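Local coordinates for protein hemolysin (Streptococcus suis, PDB 3HVN) that probably lyses host cells by binding cholesterol-containing membranes, changing conformation and inserting as a ring-shaped oligomeric pore, at residues 185-197 against 376-388. The protein carries 1 engineered substitution. Numbering follows the deposited sequence.
Sequences TMAYSMSQLKTKF and ILSNSEYIETTST
Tyr-188 lays its ring over the backbone of strand 376-388 at Glu-384, whose CA sits above one ring face, 4.2 Å from the centroid and 25° off the normal, a CH-pi contact. The Glu-384 side chain runs alongside the tyrosine in the same direction, its CG 4.0 Å from Tyr-188 CZ, while its carboxylate is salt-bridged to Lys-82 of strand 73-88. At the other end of the tyrosine, Tyr-188 CB packs 3.6 Å from Tyr-382 CD2; the two rings meet obliquely, planes 34° apart.

Next comes Ser-189, the N-cap of helix 190-196, with its CB against Tyr-382 CB. Its OG is hydrogen-bonded to Ser-191 OG, and that hydroxyl in turn lies 2.9 Å from Ser-380 OG; three serine hydroxyls follow one another in a bent row from the helix start to the strand. Gln-192 CB meets the Tyr-382 ring obliquely, 3.9 Å from Tyr-382 CG, and the Gln-192 amide returns to its own segment, where NE2 makes a weak bond to Met-186 O.

One turn on, Thr-195 packs against Ser-378, with OG1 also close to Ser-380 CB. Its methyl CG2, anti to the backbone N, approaches Ser-378 O, whereas OG1 reaches Ser-378 OG in a weak 3.4 Å hydrogen bond.

The helix thus runs roughly antiparallel to the strand, axes 7.5 Å apart. In this elongated cholesterol-dependent cytolysin the contact docks the helix following strand 179-186 of the large antiparallel sheet onto the long, curved strand 376-401, a helix-on-sheet packing between two sheets of the rod.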
loop_
_atom_site.group_PDB
_atom_site.type_symbol
_atom_site.label_atom_id
_atom_site.label_comp_id
_atom_site.label_asym_id
_atom_site.label_seq_id
_atom_site.Cartn_x
_atom_site.Cartn_y
_atom_site.Cartn_z
ATOM N N THR A 185 -1.064 1.347 -0.014
ATOM C CA THR A 185 -1.085 0.200 -0.919
ATOM C C THR A 185 0.316 -0.186 -1.385
ATOM O O THR A 185 1.099 0.668 -1.798
ATOM C CB THR A 185 -1.970 0.459 -2.155
ATOM O OG1 THR A 185 -1.939 -0.687 -3.015
ATOM C CG2 THR A 185 -1.475 1.676 -2.920
ATOM N N MET A 186 0.628 -1.476 -1.314
ATOM C CA MET A 186 1.914 -1.973 -1.787
ATOM C C MET A 186 2.017 -1.803 -3.298
ATOM O O MET A 186 1.049 -2.034 -4.023
ATOM C CB MET A 186 2.096 -3.444 -1.408
ATOM C CG MET A 186 2.035 -3.716 0.086
ATOM S SD MET A 186 3.276 -2.793 1.014
ATOM C CE MET A 186 4.773 -3.298 0.173
ATOM N N ALA A 187 3.191 -1.398 -3.771
ATOM C CA ALA A 187 3.384 -1.138 -5.195
ATOM C C ALA A 187 3.739 -2.403 -5.971
ATOM O O ALA A 187 4.665 -3.128 -5.607
ATOM C CB ALA A 187 4.450 -0.073 -5.400
ATOM N N TYR A 188 2.998 -2.657 -7.046
ATOM C CA TYR A 188 3.255 -3.812 -7.900
ATOM C C TYR A 188 3.128 -3.457 -9.378
ATOM O O TYR A 188 3.855 -3.990 -10.217
ATOM C CB TYR A 188 2.304 -4.961 -7.559
ATOM C CG TYR A 188 2.477 -5.515 -6.164
ATOM C CD1 TYR A 188 1.614 -5.150 -5.139
ATOM C CD2 TYR A 188 3.504 -6.403 -5.870
ATOM C CE1 TYR A 188 1.767 -5.654 -3.863
ATOM C CE2 TYR A 188 3.666 -6.912 -4.595
ATOM C CZ TYR A 188 2.795 -6.533 -3.595
ATOM O OH TYR A 188 2.950 -7.036 -2.325
ATOM N N SER A 189 2.201 -2.557 -9.694
ATOM C CA SER A 189 1.958 -2.180 -11.082
ATOM C C SER A 189 1.511 -0.728 -11.236
ATOM O O SER A 189 0.623 -0.250 -10.519
ATOM C CB SER A 189 0.927 -3.114 -11.722
ATOM O OG SER A 189 0.665 -2.737 -13.062
ATOM N N MET A 190 2.135 -0.035 -12.184
ATOM C CA MET A 190 1.781 1.343 -12.488
ATOM C C MET A 190 0.283 1.462 -12.722
ATOM O O MET A 190 -0.344 2.423 -12.285
ATOM C CB MET A 190 2.544 1.837 -13.718
ATOM C CG MET A 190 2.113 3.214 -14.198
ATOM S SD MET A 190 2.229 4.469 -12.910
ATOM C CE MET A 190 3.962 4.345 -12.477
ATOM N N SER A 191 -0.286 0.473 -13.406
ATOM C CA SER A 191 -1.715 0.469 -13.697
ATOM C C SER A 191 -2.551 0.285 -12.433
ATOM O O SER A 191 -3.534 0.995 -12.222
ATOM C CB SER A 191 -2.053 -0.621 -14.716
ATOM O OG SER A 191 -1.699 -1.904 -14.230
ATOM N N GLN A 192 -2.160 -0.672 -11.596
ATOM C CA GLN A 192 -2.886 -0.927 -10.357
ATOM C C GLN A 192 -2.803 0.285 -9.430
ATOM O O GLN A 192 -3.756 0.594 -8.709
ATOM C CB GLN A 192 -2.380 -2.203 -9.670
ATOM C CG GLN A 192 -1.020 -2.088 -9.003
ATOM C CD GLN A 192 -1.115 -1.749 -7.528
ATOM O OE1 GLN A 192 -2.185 -1.840 -6.926
ATOM N NE2 GLN A 192 0.008 -1.363 -6.935
ATOM N N LEU A 193 -1.668 0.977 -9.464
ATOM C CA LEU A 193 -1.539 2.240 -8.748
ATOM C C LEU A 193 -2.450 3.280 -9.394
ATOM O O LEU A 193 -3.085 4.086 -8.706
ATOM C CB LEU A 193 -0.091 2.723 -8.755
ATOM C CG LEU A 193 0.893 1.864 -7.962
ATOM C CD1 LEU A 193 2.318 2.333 -8.189
ATOM C CD2 LEU A 193 0.546 1.879 -6.480
ATOM N N LYS A 194 -2.512 3.247 -10.722
ATOM C CA LYS A 194 -3.389 4.126 -11.489
ATOM C C LYS A 194 -4.845 3.868 -11.132
ATOM O O LYS A 194 -5.706 4.731 -11.317
ATOM C CB LYS A 194 -3.182 3.917 -12.988
ATOM C CG LYS A 194 -1.893 4.507 -13.534
ATOM C CD LYS A 194 -2.108 5.900 -14.095
ATOM C CE LYS A 194 -2.959 5.849 -15.351
ATOM N NZ LYS A 194 -2.936 7.138 -16.091
ATOM N N THR A 195 -5.113 2.670 -10.623
ATOM C CA THR A 195 -6.452 2.315 -10.178
ATOM C C THR A 195 -6.647 2.719 -8.723
ATOM O O THR A 195 -7.723 3.167 -8.332
ATOM C CB THR A 195 -6.716 0.808 -10.330
ATOM O OG1 THR A 195 -6.655 0.450 -11.715
ATOM C CG2 THR A 195 -8.091 0.444 -9.781
ATOM N N LYS A 196 -5.593 2.563 -7.929
ATOM C CA LYS A 196 -5.652 2.894 -6.511
ATOM C C LYS A 196 -5.710 4.402 -6.274
ATOM O O LYS A 196 -6.218 4.850 -5.246
ATOM C CB LYS A 196 -4.454 2.296 -5.770
ATOM C CG LYS A 196 -4.485 2.502 -4.263
ATOM C CD LYS A 196 -5.597 1.694 -3.611
ATOM C CE LYS A 196 -5.552 1.821 -2.096
ATOM N NZ LYS A 196 -6.566 0.957 -1.431
ATOM N N PHE A 197 -5.197 5.181 -7.224
ATOM C CA PHE A 197 -5.151 6.633 -7.065
ATOM C C PHE A 197 -5.735 7.398 -8.250
ATOM O O PHE A 197 -6.248 8.510 -8.089
ATOM C CB PHE A 197 -3.718 7.094 -6.797
ATOM C CG PHE A 197 -3.085 6.432 -5.610
ATOM C CD1 PHE A 197 -2.261 5.332 -5.773
ATOM C CD2 PHE A 197 -3.325 6.900 -4.329
ATOM C CE1 PHE A 197 -1.681 4.717 -4.682
ATOM C CE2 PHE A 197 -2.747 6.288 -3.233
ATOM C CZ PHE A 197 -1.926 5.196 -3.409
ATOM N N ILE A 376 -16.524 7.282 -10.690
ATOM C CA ILE A 376 -15.573 6.726 -11.640
ATOM C C ILE A 376 -15.222 5.295 -11.247
ATOM O O ILE A 376 -14.904 5.017 -10.086
ATOM C CB ILE A 376 -14.279 7.563 -11.719
ATOM C CG1 ILE A 376 -14.516 8.852 -12.510
ATOM C CG2 ILE A 376 -13.162 6.759 -12.361
ATOM C CD1 ILE A 376 -15.335 9.891 -11.773
ATOM N N LEU A 377 -15.301 4.389 -12.216
ATOM C CA LEU A 377 -14.921 3.000 -12.003
ATOM C C LEU A 377 -13.616 2.713 -12.732
ATOM O O LEU A 377 -13.350 3.289 -13.787
ATOM C CB LEU A 377 -16.021 2.059 -12.498
ATOM C CG LEU A 377 -15.727 0.558 -12.419
ATOM C CD1 LEU A 377 -15.368 0.147 -10.999
ATOM C CD2 LEU A 377 -16.909 -0.250 -12.931
ATOM N N SER A 378 -12.801 1.830 -12.168
ATOM C CA SER A 378 -11.518 1.493 -12.772
ATOM C C SER A 378 -11.050 0.103 -12.357
ATOM O O SER A 378 -10.954 -0.204 -11.167
ATOM C CB SER A 378 -10.462 2.537 -12.404
ATOM O OG SER A 378 -9.239 2.283 -13.073
ATOM N N ASN A 379 -10.763 -0.736 -13.349
ATOM C CA ASN A 379 -10.257 -2.080 -13.095
ATOM C C ASN A 379 -8.826 -2.239 -13.585
ATOM O O ASN A 379 -8.421 -1.597 -14.555
ATOM C CB ASN A 379 -11.154 -3.128 -13.757
ATOM C CG ASN A 379 -12.432 -3.374 -12.983
ATOM O OD1 ASN A 379 -12.514 -3.077 -11.792
ATOM N ND2 ASN A 379 -13.436 -3.923 -13.656
ATOM N N SER A 380 -8.059 -3.096 -12.919
ATOM C CA SER A 380 -6.681 -3.336 -13.333
ATOM C C SER A 380 -6.101 -4.624 -12.759
ATOM O O SER A 380 -5.922 -4.752 -11.550
ATOM C CB SER A 380 -5.792 -2.151 -12.949
ATOM O OG SER A 380 -4.455 -2.363 -13.367
ATOM N N GLU A 381 -5.807 -5.577 -13.638
ATOM C CA GLU A 381 -5.116 -6.792 -13.232
ATOM C C GLU A 381 -3.629 -6.501 -13.064
ATOM O O GLU A 381 -3.066 -5.676 -13.782
ATOM C CB GLU A 381 -5.327 -7.908 -14.257
ATOM C CG GLU A 381 -6.691 -8.573 -14.177
ATOM C CD GLU A 381 -6.866 -9.671 -15.207
ATOM O OE1 GLU A 381 -6.411 -9.489 -16.355
ATOM O OE2 GLU A 381 -7.463 -10.715 -14.870
ATOM N N TYR A 382 -2.999 -7.177 -12.109
ATOM C CA TYR A 382 -1.584 -6.962 -11.838
ATOM C C TYR A 382 -0.941 -8.218 -11.260
ATOM O O TYR A 382 -1.612 -9.227 -11.040
ATOM C CB TYR A 382 -1.397 -5.790 -10.875
ATOM C CG TYR A 382 -1.830 -6.090 -9.459
ATOM C CD1 TYR A 382 -3.173 -6.090 -9.106
ATOM C CD2 TYR A 382 -0.895 -6.375 -8.473
ATOM C CE1 TYR A 382 -3.572 -6.367 -7.813
ATOM C CE2 TYR A 382 -1.284 -6.651 -7.177
ATOM C CZ TYR A 382 -2.624 -6.647 -6.852
ATOM O OH TYR A 382 -3.015 -6.920 -5.562
ATOM N N ILE A 383 0.363 -8.148 -11.015
ATOM C CA ILE A 383 1.097 -9.282 -10.472
ATOM C C ILE A 383 1.641 -8.989 -9.080
ATOM O O ILE A 383 2.488 -8.113 -8.905
ATOM C CB ILE A 383 2.271 -9.686 -11.384
ATOM C CG1 ILE A 383 1.756 -10.118 -12.757
ATOM C CG2 ILE A 383 3.082 -10.800 -10.743
ATOM C CD1 ILE A 383 0.832 -11.314 -12.711
ATOM N N GLU A 384 1.144 -9.724 -8.090
ATOM C CA GLU A 384 1.671 -9.625 -6.737
ATOM C C GLU A 384 2.870 -10.551 -6.590
ATOM O O GLU A 384 2.740 -11.774 -6.672
ATOM C CB GLU A 384 0.599 -9.979 -5.705
ATOM C CG GLU A 384 1.120 -10.055 -4.279
ATOM C CD GLU A 384 0.010 -10.206 -3.258
ATOM O OE1 GLU A 384 -1.094 -9.674 -3.495
ATOM O OE2 GLU A 384 0.242 -10.853 -2.215
ATOM N N THR A 385 4.041 -9.957 -6.384
ATOM C CA THR A 385 5.275 -10.720 -6.268
ATOM C C THR A 385 5.732 -10.794 -4.817
ATOM O O THR A 385 6.198 -9.804 -4.252
ATOM C CB THR A 385 6.401 -10.102 -7.117
ATOM O OG1 THR A 385 5.909 -9.807 -8.431
ATOM C CG2 THR A 385 7.577 -11.062 -7.220
ATOM N N THR A 386 5.593 -11.971 -4.217
ATOM C CA THR A 386 6.016 -12.179 -2.838
ATOM C C THR A 386 7.139 -13.210 -2.753
ATOM O O THR A 386 7.032 -14.312 -3.293
ATOM C CB THR A 386 4.839 -12.612 -1.939
ATOM O OG1 THR A 386 5.320 -12.897 -0.620
ATOM C CG2 THR A 386 4.154 -13.847 -2.504
ATOM N N SER A 387 8.223 -12.837 -2.078
ATOM C CA SER A 387 9.360 -13.730 -1.897
ATOM C C SER A 387 9.512 -14.102 -0.428
ATOM O O SER A 387 8.983 -13.421 0.450
ATOM C CB SER A 387 10.645 -13.077 -2.411
ATOM O OG SER A 387 10.949 -11.902 -1.677
ATOM N N THR A 388 10.236 -15.185 -0.163
ATOM C CA THR A 388 10.440 -15.644 1.205
ATOM C C THR A 388 11.869 -16.135 1.414
ATOM O O THR A 388 12.404 -16.873 0.590
ATOM C CB THR A 388 9.459 -16.773 1.568
ATOM O OG1 THR A 388 8.134 -16.405 1.171
ATOM C CG2 THR A 388 9.483 -17.039 3.066
#